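Local coordinates for protein hypothetical sensory transduction histidine kinase (Methanosarcina mazei, PDB 3LI8) that probably transfers phosphate from ATP to a protein histidine, as a membrane-bound sensor kinase of which this piece is the Cache sensory domain, at residues Leu139-Phe144 with Ser195-Phe200. Residues are numbered along the deposited sequence; the frame is centred on the assembly and turned at random.
Sequences LTEPYF and SNTGIF. With SO4 (sulfate ion), chain F.
Glu141, just before strand 143-145 of the larger antiparallel sheet, reaches the type I turn Ser195–Gly198 that follows strand 190-194 of the four-stranded sheet, a worked example of one carboxylate gathering several donors of a turn. The two sheets are consistent with the two modules of a double Cache domain. OE1 accepts three hydrogen bonds. Ser195 OG meets OE1 on its syn side at 2.6 Å. Thr197 OG1 meets OE1 on the anti side, also at 2.6 Å, both hydroxyls tilted about 30° from the carboxylate plane. Thr197 N approaches OE1 from above that plane at 3.0 Å (N-H...O 156°). OE2 takes a weak, bent bond from Asn196 N at 3.2 Å. A bend at chi2 (-67°) helps bring the carboxylate to these donors. Ser195 OG also accepts from Ile199 N at 3.2 Å. Beside these bonds, Pro142 CD presses on Ser195 CB at a tight 3.3 Å. An amide has a single acceptor oxygen, so a glutamine here would probably set its NH2 against the backbone N-H of Thr197 or Asn196, leaving that donor without its mate. The converging donors would be expected to favour the ionised carboxylate, making this a charge-assisted link between the modules.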
loop_
_atom_site.group_PDB
_atom_site.type_symbol
_atom_site.label_atom_id
_atom_site.label_comp_id
_atom_site.label_asym_id
_atom_site.label_seq_id
_atom_site.Cartn_x
_atom_site.Cartn_y
_atom_site.Cartn_z
ATOM N N LEU A 139 2.837 0.859 6.160
ATOM C CA LEU A 139 2.286 0.645 4.813
ATOM C C LEU A 139 3.400 1.184 3.909
ATOM O O LEU A 139 3.780 2.368 3.980
ATOM C CB LEU A 139 1.004 1.461 4.623
ATOM C CG LEU A 139 0.484 1.476 3.200
ATOM C CD1 LEU A 139 0.470 0.042 2.592
ATOM C CD2 LEU A 139 -0.955 2.072 3.054
ATOM N N THR A 140 4.008 0.326 3.094
ATOM C CA THR A 140 5.074 0.835 2.194
ATOM C C THR A 140 4.483 1.694 1.088
ATOM O O THR A 140 3.296 1.646 0.776
ATOM C CB THR A 140 5.825 -0.338 1.484
ATOM O OG1 THR A 140 4.935 -0.993 0.592
ATOM C CG2 THR A 140 6.276 -1.349 2.531
ATOM N N GLU A 141 5.354 2.494 0.485
ATOM C CA GLU A 141 5.064 3.081 -0.794
ATOM C C GLU A 141 4.906 1.923 -1.818
ATOM O O GLU A 141 5.411 0.839 -1.589
ATOM C CB GLU A 141 6.204 4.025 -1.156
ATOM C CG GLU A 141 6.120 5.296 -0.309
ATOM C CD GLU A 141 4.879 6.113 -0.664
ATOM O OE1 GLU A 141 4.912 6.813 -1.694
ATOM O OE2 GLU A 141 3.850 6.032 0.060
ATOM N N PRO A 142 4.142 2.140 -2.889
ATOM C CA PRO A 142 3.899 1.097 -3.875
ATOM C C PRO A 142 5.185 0.724 -4.635
ATOM O O PRO A 142 6.150 1.532 -4.780
ATOM C CB PRO A 142 2.847 1.705 -4.783
ATOM C CG PRO A 142 3.199 3.181 -4.779
ATOM C CD PRO A 142 3.530 3.426 -3.292
ATOM N N TYR A 143 5.244 -0.524 -5.073
ATOM C CA TYR A 143 6.451 -0.924 -5.798
ATOM C C TYR A 143 6.109 -2.087 -6.674
ATOM O O TYR A 143 5.048 -2.697 -6.562
ATOM C CB TYR A 143 7.555 -1.335 -4.826
ATOM C CG TYR A 143 7.211 -2.457 -3.855
ATOM C CD1 TYR A 143 7.751 -3.714 -4.021
ATOM C CD2 TYR A 143 6.374 -2.220 -2.749
ATOM C CE1 TYR A 143 7.479 -4.730 -3.131
ATOM C CE2 TYR A 143 6.144 -3.233 -1.797
ATOM C CZ TYR A 143 6.661 -4.485 -2.034
ATOM O OH TYR A 143 6.397 -5.512 -1.180
ATOM N N PHE A 144 7.022 -2.407 -7.577
ATOM C CA PHE A 144 6.837 -3.623 -8.355
ATOM C C PHE A 144 7.678 -4.747 -7.791
ATOM O O PHE A 144 8.822 -4.555 -7.355
ATOM C CB PHE A 144 7.304 -3.338 -9.820
ATOM C CG PHE A 144 6.340 -2.488 -10.598
ATOM C CD1 PHE A 144 5.232 -3.063 -11.197
ATOM C CD2 PHE A 144 6.522 -1.120 -10.692
ATOM C CE1 PHE A 144 4.258 -2.293 -11.907
ATOM C CE2 PHE A 144 5.563 -0.340 -11.423
ATOM C CZ PHE A 144 4.448 -0.955 -12.018
ATOM N N SER A 195 0.229 7.653 -4.113
ATOM C CA SER A 195 0.795 7.281 -2.814
ATOM C C SER A 195 1.215 8.543 -1.999
ATOM O O SER A 195 1.041 9.708 -2.425
ATOM C CB SER A 195 2.001 6.328 -2.954
ATOM O OG SER A 195 3.109 7.036 -3.496
ATOM N N ASN A 196 1.680 8.286 -0.801
ATOM C CA ASN A 196 2.120 9.370 0.104
ATOM C C ASN A 196 3.230 10.251 -0.492
ATOM O O ASN A 196 3.205 11.479 -0.340
ATOM C CB ASN A 196 2.592 8.808 1.449
ATOM C CG ASN A 196 2.911 9.946 2.439
ATOM O OD1 ASN A 196 2.016 10.748 2.809
ATOM N ND2 ASN A 196 4.106 10.016 2.846
ATOM N N THR A 197 4.169 9.641 -1.187
ATOM C CA THR A 197 5.233 10.411 -1.865
ATOM C C THR A 197 4.804 10.845 -3.281
ATOM O O THR A 197 5.660 11.319 -4.067
ATOM C CB THR A 197 6.603 9.667 -1.890
ATOM O OG1 THR A 197 6.521 8.510 -2.747
ATOM C CG2 THR A 197 7.125 9.327 -0.460
ATOM N N GLY A 198 3.515 10.694 -3.612
ATOM C CA GLY A 198 2.909 11.226 -4.849
ATOM C C GLY A 198 3.112 10.365 -6.095
ATOM O O GLY A 198 2.915 10.795 -7.241
ATOM N N ILE A 199 3.482 9.124 -5.879
ATOM C CA ILE A 199 3.593 8.193 -7.032
ATOM C C ILE A 199 2.218 7.745 -7.530
ATOM O O ILE A 199 1.359 7.364 -6.718
ATOM C CB ILE A 199 4.304 6.911 -6.569
ATOM C CG1 ILE A 199 5.710 7.225 -6.039
ATOM C CG2 ILE A 199 4.350 5.834 -7.753
ATOM C CD1 ILE A 199 6.378 6.023 -5.249
ATOM N N PHE A 200 2.000 7.703 -8.855
ATOM C CA PHE A 200 0.717 7.391 -9.424
ATOM C C PHE A 200 0.409 5.962 -9.111
ATOM O O PHE A 200 1.223 5.108 -9.396
ATOM C CB PHE A 200 0.706 7.547 -11.002
ATOM C CG PHE A 200 0.688 8.984 -11.422
ATOM C CD1 PHE A 200 -0.504 9.671 -11.506
ATOM C CD2 PHE A 200 1.877 9.640 -11.711
ATOM C CE1 PHE A 200 -0.522 11.032 -11.876
ATOM C CE2 PHE A 200 1.867 11.015 -12.057
ATOM C CZ PHE A 200 0.673 11.679 -12.122
HETATM S S SO4 F . 8.376 -8.565 -0.287
HETATM O O1 SO4 F . 7.480 -9.126 -1.301
HETATM O O2 SO4 F . 8.512 -7.108 -0.426
HETATM O O3 SO4 F . 9.739 -9.116 -0.206
HETATM O O4 SO4 F . 7.644 -8.783 1.044
#